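Local atomic coordinates of putative periplasmic or exported protein (Salmonella enterica subsp. enterica serovar Typhimurium, PDB entry 4GQZ), a protein that binds copper in the bacterial periplasm and probably contributes to copper resistance, forming a V-shaped dimer. Residues 119-132 with 143-156. Numbering follows the deposited sequence.
Sequences FIGVWLPRNMEGTL and HAIATSDDSQTCLT
Thr147, just past strand 139-146, reaches into the loop that joins strands 120-125 and 129-136, and its hydroxyl ties that loop together. The setting is an antiparallel beta hairpin, 129-136 with 139-146, packed against the incoming strand 120-125. Thr147 OG1 donates to Pro125 O at 2.7 Å, in the carbonyl plane on a lone pair, and accepts from Met128 N at 2.9 Å. Threonine suits this place because OG1, set between the backbone N and the carbonyl carbon (chi1 55°), serves the loop while CG2 lies against Leu124 CB. Asn127 N adds a bond to Thr147 O, approaching from above the carbonyl plane.

Regular pairing follows: Gly130 and Leu132 each exchange two backbone bonds with Ile145 and His143 respectively. Gly130 has no side chain, and the selenomethionine methyl, Met128 CE, lies close to its CA. Beside this methyl, Ile145 sends CD1 inward to meet Leu124 CD1 at 3.8 Å, the two side chains crossing at about a right angle. Its other branch, CG2, rests on Leu132 CB. Leu132 CD2 meets Leu155 CD2 at 3.7 Å, the two side chains lying alongside one another but pointing opposite ways, and Val97 and Val99 of strand 94-101 also touch Leu132.

Farther out, one water accepts from Arg126 NH1 and donates to Thr147 O and Asp149 OD1, bridging opposite charges that stand too far apart for a salt bridge; NH1 is also hydrogen-bonded to Ser44 O. At the other end, Cys154, disulfide-bonded to Cys78, brings SG obliquely to Phe119 CE2. Leu155 CD1 covers one face of the His143 imidazole, whose NE2 is hydrogen-bonded to Glu157 OE2, while ND1 donates to Ala144 O at 2.8 Å with the oxygen almost exactly in the ring plane.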
loop_
_atom_site.group_PDB
_atom_site.type_symbol
_atom_site.label_atom_id
_atom_site.label_comp_id
_atom_site.label_asym_id
_atom_site.label_seq_id
_atom_site.Cartn_x
_atom_site.Cartn_y
_atom_site.Cartn_z
ATOM N N PHE B 119 -1.134 11.673 -18.626
ATOM C CA PHE B 119 -2.077 11.015 -17.715
ATOM C C PHE B 119 -2.275 11.785 -16.412
ATOM O O PHE B 119 -1.482 12.669 -16.061
ATOM C CB PHE B 119 -1.613 9.588 -17.404
ATOM C CG PHE B 119 -1.879 8.605 -18.508
ATOM C CD1 PHE B 119 -1.033 8.534 -19.626
ATOM C CD2 PHE B 119 -2.965 7.736 -18.429
ATOM C CE1 PHE B 119 -1.269 7.617 -20.654
ATOM C CE2 PHE B 119 -3.213 6.812 -19.451
ATOM C CZ PHE B 119 -2.358 6.754 -20.574
ATOM N N ILE B 120 -3.360 11.447 -15.718
ATOM C CA ILE B 120 -3.558 11.815 -14.321
ATOM C C ILE B 120 -3.872 10.542 -13.547
ATOM O O ILE B 120 -4.678 9.730 -14.003
ATOM C CB ILE B 120 -4.752 12.761 -14.155
ATOM C CG1 ILE B 120 -4.525 14.045 -14.968
ATOM C CG2 ILE B 120 -4.969 13.072 -12.678
ATOM C CD1 ILE B 120 -5.769 14.838 -15.236
ATOM N N GLY B 121 -3.257 10.359 -12.382
ATOM C CA GLY B 121 -3.564 9.202 -11.559
ATOM C C GLY B 121 -4.340 9.565 -10.298
ATOM O O GLY B 121 -4.053 10.579 -9.662
ATOM N N VAL B 122 -5.355 8.772 -9.954
ATOM C CA VAL B 122 -6.025 8.949 -8.667
ATOM C C VAL B 122 -6.018 7.666 -7.853
ATOM O O VAL B 122 -6.050 6.566 -8.405
ATOM C CB VAL B 122 -7.479 9.433 -8.818
ATOM C CG1 VAL B 122 -7.504 10.846 -9.378
ATOM C CG2 VAL B 122 -8.271 8.486 -9.723
ATOM N N TRP B 123 -5.997 7.817 -6.534
ATOM C CA TRP B 123 -6.040 6.679 -5.634
ATOM C C TRP B 123 -7.433 6.562 -5.037
ATOM O O TRP B 123 -7.925 7.483 -4.374
ATOM C CB TRP B 123 -4.987 6.849 -4.543
ATOM C CG TRP B 123 -3.566 6.749 -5.071
ATOM C CD1 TRP B 123 -2.731 7.789 -5.408
ATOM C CD2 TRP B 123 -2.823 5.547 -5.309
ATOM N NE1 TRP B 123 -1.522 7.299 -5.840
ATOM C CE2 TRP B 123 -1.548 5.929 -5.783
ATOM C CE3 TRP B 123 -3.114 4.188 -5.172
ATOM C CZ2 TRP B 123 -0.569 4.994 -6.129
ATOM C CZ3 TRP B 123 -2.144 3.263 -5.506
ATOM C CH2 TRP B 123 -0.884 3.670 -5.986
ATOM N N LEU B 124 -8.070 5.422 -5.272
ATOM C CA LEU B 124 -9.497 5.284 -5.019
ATOM C C LEU B 124 -9.771 4.101 -4.085
ATOM O O LEU B 124 -9.018 3.122 -4.080
ATOM C CB LEU B 124 -10.228 5.085 -6.355
ATOM C CG LEU B 124 -10.157 6.218 -7.388
ATOM C CD1 LEU B 124 -10.847 5.819 -8.663
ATOM C CD2 LEU B 124 -10.809 7.478 -6.840
ATOM N N PRO B 125 -10.851 4.187 -3.291
ATOM C CA PRO B 125 -11.263 3.037 -2.471
ATOM C C PRO B 125 -11.515 1.839 -3.375
ATOM O O PRO B 125 -11.968 2.022 -4.505
ATOM C CB PRO B 125 -12.592 3.489 -1.848
ATOM C CG PRO B 125 -12.648 4.982 -2.025
ATOM C CD PRO B 125 -11.809 5.309 -3.227
ATOM N N ARG B 126 -11.202 0.640 -2.901
ATOM C CA ARG B 126 -11.412 -0.568 -3.693
ATOM C C ARG B 126 -12.873 -1.007 -3.669
ATOM O O ARG B 126 -13.616 -0.655 -2.757
ATOM C CB ARG B 126 -10.513 -1.698 -3.171
ATOM C CG ARG B 126 -9.041 -1.447 -3.431
ATOM C CD ARG B 126 -8.155 -2.582 -2.921
ATOM N NE ARG B 126 -6.758 -2.366 -3.298
ATOM C CZ ARG B 126 -6.264 -2.580 -4.514
ATOM N NH1 ARG B 126 -7.043 -3.005 -5.502
ATOM N NH2 ARG B 126 -4.979 -2.370 -4.749
ATOM N N ASN B 127 -13.275 -1.766 -4.681
ATOM C CA ASN B 127 -14.625 -2.318 -4.763
ATOM C C ASN B 127 -15.735 -1.280 -4.762
ATOM O O ASN B 127 -16.811 -1.518 -4.217
ATOM C CB ASN B 127 -14.849 -3.358 -3.658
ATOM C CG ASN B 127 -13.925 -4.546 -3.804
ATOM O OD1 ASN B 127 -13.854 -5.155 -4.869
ATOM N ND2 ASN B 127 -13.197 -4.865 -2.751
HETATM N N MSE B 128 -15.479 -0.130 -5.373
HETATM C CA MSE B 128 -16.556 0.825 -5.602
HETATM C C MSE B 128 -16.911 0.832 -7.082
HETATM O O MSE B 128 -16.160 0.318 -7.914
HETATM C CB MSE B 128 -16.174 2.238 -5.136
HETATM C CG MSE B 128 -14.933 2.808 -5.804
HETATM SE SE MSE B 128 -14.965 4.769 -6.097
HETATM C CE MSE B 128 -16.221 4.820 -7.580
ATOM N N GLU B 129 -18.079 1.386 -7.392
ATOM C CA GLU B 129 -18.502 1.655 -8.754
ATOM C C GLU B 129 -18.878 3.131 -8.768
ATOM O O GLU B 129 -19.364 3.660 -7.762
ATOM C CB GLU B 129 -19.738 0.823 -9.109
ATOM C CG GLU B 129 -19.626 -0.645 -8.761
ATOM C CD GLU B 129 -20.856 -1.438 -9.163
ATOM O OE1 GLU B 129 -20.696 -2.478 -9.845
ATOM O OE2 GLU B 129 -21.977 -1.029 -8.789
ATOM N N GLY B 130 -18.652 3.814 -9.880
ATOM C CA GLY B 130 -19.023 5.215 -9.920
ATOM C C GLY B 130 -18.769 5.869 -11.254
ATOM O O GLY B 130 -18.816 5.218 -12.307
ATOM N N THR B 131 -18.496 7.167 -11.207
ATOM C CA THR B 131 -18.321 7.946 -12.425
ATOM C C THR B 131 -17.148 8.879 -12.246
ATOM O O THR B 131 -16.988 9.486 -11.187
ATOM C CB THR B 131 -19.578 8.781 -12.757
ATOM O OG1 THR B 131 -20.702 7.908 -12.921
ATOM C CG2 THR B 131 -19.388 9.588 -14.055
ATOM N N LEU B 132 -16.322 8.984 -13.280
ATOM C CA LEU B 132 -15.271 9.993 -13.322
ATOM C C LEU B 132 -15.698 11.058 -14.328
ATOM O O LEU B 132 -16.119 10.725 -15.439
ATOM C CB LEU B 132 -13.948 9.374 -13.780
ATOM C CG LEU B 132 -12.909 10.392 -14.272
ATOM C CD1 LEU B 132 -12.397 11.233 -13.126
ATOM C CD2 LEU B 132 -11.751 9.738 -15.010
ATOM N N HIS B 143 -17.097 8.980 -17.660
ATOM C CA HIS B 143 -17.089 7.554 -17.923
ATOM C C HIS B 143 -17.335 6.793 -16.646
ATOM O O HIS B 143 -16.919 7.214 -15.573
ATOM C CB HIS B 143 -15.729 7.157 -18.492
ATOM C CG HIS B 143 -15.756 5.905 -19.309
ATOM N ND1 HIS B 143 -15.824 4.650 -18.744
ATOM C CD2 HIS B 143 -15.694 5.715 -20.647
ATOM C CE1 HIS B 143 -15.811 3.739 -19.703
ATOM N NE2 HIS B 143 -15.730 4.357 -20.866
ATOM N N ALA B 144 -18.028 5.670 -16.763
ATOM C CA ALA B 144 -18.266 4.814 -15.629
ATOM C C ALA B 144 -16.925 4.224 -15.234
ATOM O O ALA B 144 -16.092 3.935 -16.095
ATOM C CB ALA B 144 -19.245 3.714 -16.015
ATOM N N ILE B 145 -16.693 4.075 -13.938
ATOM C CA ILE B 145 -15.481 3.423 -13.486
ATOM C C ILE B 145 -15.825 2.421 -12.397
ATOM O O ILE B 145 -16.908 2.468 -11.794
ATOM C CB ILE B 145 -14.445 4.430 -12.944
ATOM C CG1 ILE B 145 -14.989 5.157 -11.714
ATOM C CG2 ILE B 145 -13.999 5.403 -14.041
ATOM C CD1 ILE B 145 -13.913 5.863 -10.899
ATOM N N ALA B 146 -14.906 1.499 -12.150
ATOM C CA ALA B 146 -15.064 0.574 -11.032
ATOM C C ALA B 146 -13.683 0.203 -10.525
ATOM O O ALA B 146 -12.710 0.318 -11.258
ATOM C CB ALA B 146 -15.845 -0.659 -11.454
ATOM N N THR B 147 -13.591 -0.219 -9.268
ATOM C CA THR B 147 -12.285 -0.494 -8.668
ATOM C C THR B 147 -12.232 -1.886 -8.029
ATOM O O THR B 147 -11.651 -2.089 -6.949
ATOM C CB THR B 147 -11.911 0.577 -7.630
ATOM O OG1 THR B 147 -12.952 0.667 -6.661
ATOM C CG2 THR B 147 -11.743 1.945 -8.292
ATOM N N SER B 148 -12.861 -2.845 -8.695
ATOM C CA SER B 148 -12.793 -4.227 -8.247
ATOM C C SER B 148 -11.486 -4.848 -8.741
ATOM O O SER B 148 -10.734 -4.212 -9.480
ATOM C CB SER B 148 -13.989 -5.009 -8.773
ATOM O OG SER B 148 -13.753 -5.411 -10.108
ATOM N N ASP B 149 -11.196 -6.078 -8.328
ATOM C CA ASP B 149 -9.928 -6.696 -8.724
ATOM C C ASP B 149 -9.787 -6.963 -10.218
ATOM O O ASP B 149 -8.675 -7.113 -10.709
ATOM C CB ASP B 149 -9.657 -7.977 -7.929
ATOM C CG ASP B 149 -9.332 -7.697 -6.490
ATOM O OD1 ASP B 149 -8.944 -6.549 -6.188
ATOM O OD2 ASP B 149 -9.466 -8.619 -5.661
ATOM N N ASP B 150 -10.900 -7.018 -10.945
ATOM C CA ASP B 150 -10.828 -7.245 -12.384
ATOM C C ASP B 150 -10.983 -5.956 -13.195
ATOM O O ASP B 150 -11.050 -5.999 -14.424
ATOM C CB ASP B 150 -11.859 -8.294 -12.828
ATOM C CG ASP B 150 -13.280 -7.904 -12.488
ATOM O OD1 ASP B 150 -13.481 -7.139 -11.524
ATOM O OD2 ASP B 150 -14.209 -8.368 -13.179
ATOM N N SER B 151 -11.024 -4.813 -12.511
ATOM C CA SER B 151 -11.186 -3.532 -13.197
ATOM C C SER B 151 -9.870 -3.018 -13.780
ATOM O O SER B 151 -8.805 -3.211 -13.188
ATOM C CB SER B 151 -11.767 -2.483 -12.250
ATOM O OG SER B 151 -13.023 -2.886 -11.728
ATOM N N GLN B 152 -9.960 -2.338 -14.921
ATOM C CA GLN B 152 -8.780 -1.793 -15.603
ATOM C C GLN B 152 -8.183 -0.632 -14.826
ATOM O O GLN B 152 -8.891 0.059 -14.097
ATOM C CB GLN B 152 -9.144 -1.323 -17.014
ATOM C CG GLN B 152 -9.993 -0.065 -17.023
ATOM C CD GLN B 152 -10.731 0.150 -18.333
ATOM O OE1 GLN B 152 -11.958 0.085 -18.375
ATOM N NE2 GLN B 152 -9.989 0.421 -19.402
ATOM N N THR B 153 -6.879 -0.417 -14.988
ATOM C CA THR B 153 -6.204 0.680 -14.313
ATOM C C THR B 153 -5.962 1.830 -15.285
ATOM O O THR B 153 -5.433 2.887 -14.910
ATOM C CB THR B 153 -4.879 0.205 -13.699
ATOM O OG1 THR B 153 -4.002 -0.296 -14.731
ATOM C CG2 THR B 153 -5.166 -0.893 -12.694
ATOM N N CYS B 154 -6.365 1.627 -16.535
ATOM C CA CYS B 154 -6.143 2.630 -17.555
ATOM C C CYS B 154 -7.467 3.017 -18.202
ATOM O O CYS B 154 -8.218 2.154 -18.658
ATOM C CB CYS B 154 -5.174 2.091 -18.608
ATOM S SG CYS B 154 -4.553 3.348 -19.711
ATOM N N LEU B 155 -7.750 4.315 -18.234
ATOM C CA LEU B 155 -8.982 4.829 -18.840
ATOM C C LEU B 155 -8.607 5.870 -19.895
ATOM O O LEU B 155 -8.121 6.959 -19.555
ATOM C CB LEU B 155 -9.878 5.450 -17.762
ATOM C CG LEU B 155 -11.135 6.161 -18.263
ATOM C CD1 LEU B 155 -11.990 5.226 -19.105
ATOM C CD2 LEU B 155 -11.939 6.717 -17.104
ATOM N N THR B 156 -8.808 5.547 -21.174
ATOM C CA THR B 156 -8.466 6.485 -22.245
ATOM C C THR B 156 -9.703 6.960 -23.004
ATOM O O THR B 156 -9.607 7.837 -23.861
ATOM C CB THR B 156 -7.464 5.874 -23.249
ATOM O OG1 THR B 156 -7.949 4.599 -23.682
ATOM C CG2 THR B 156 -6.086 5.671 -22.599
HETATM O O HOH W 1 -9.666 -3.880 -5.904
HETATM O O HOH W 2 -12.446 -7.057 -6.324
#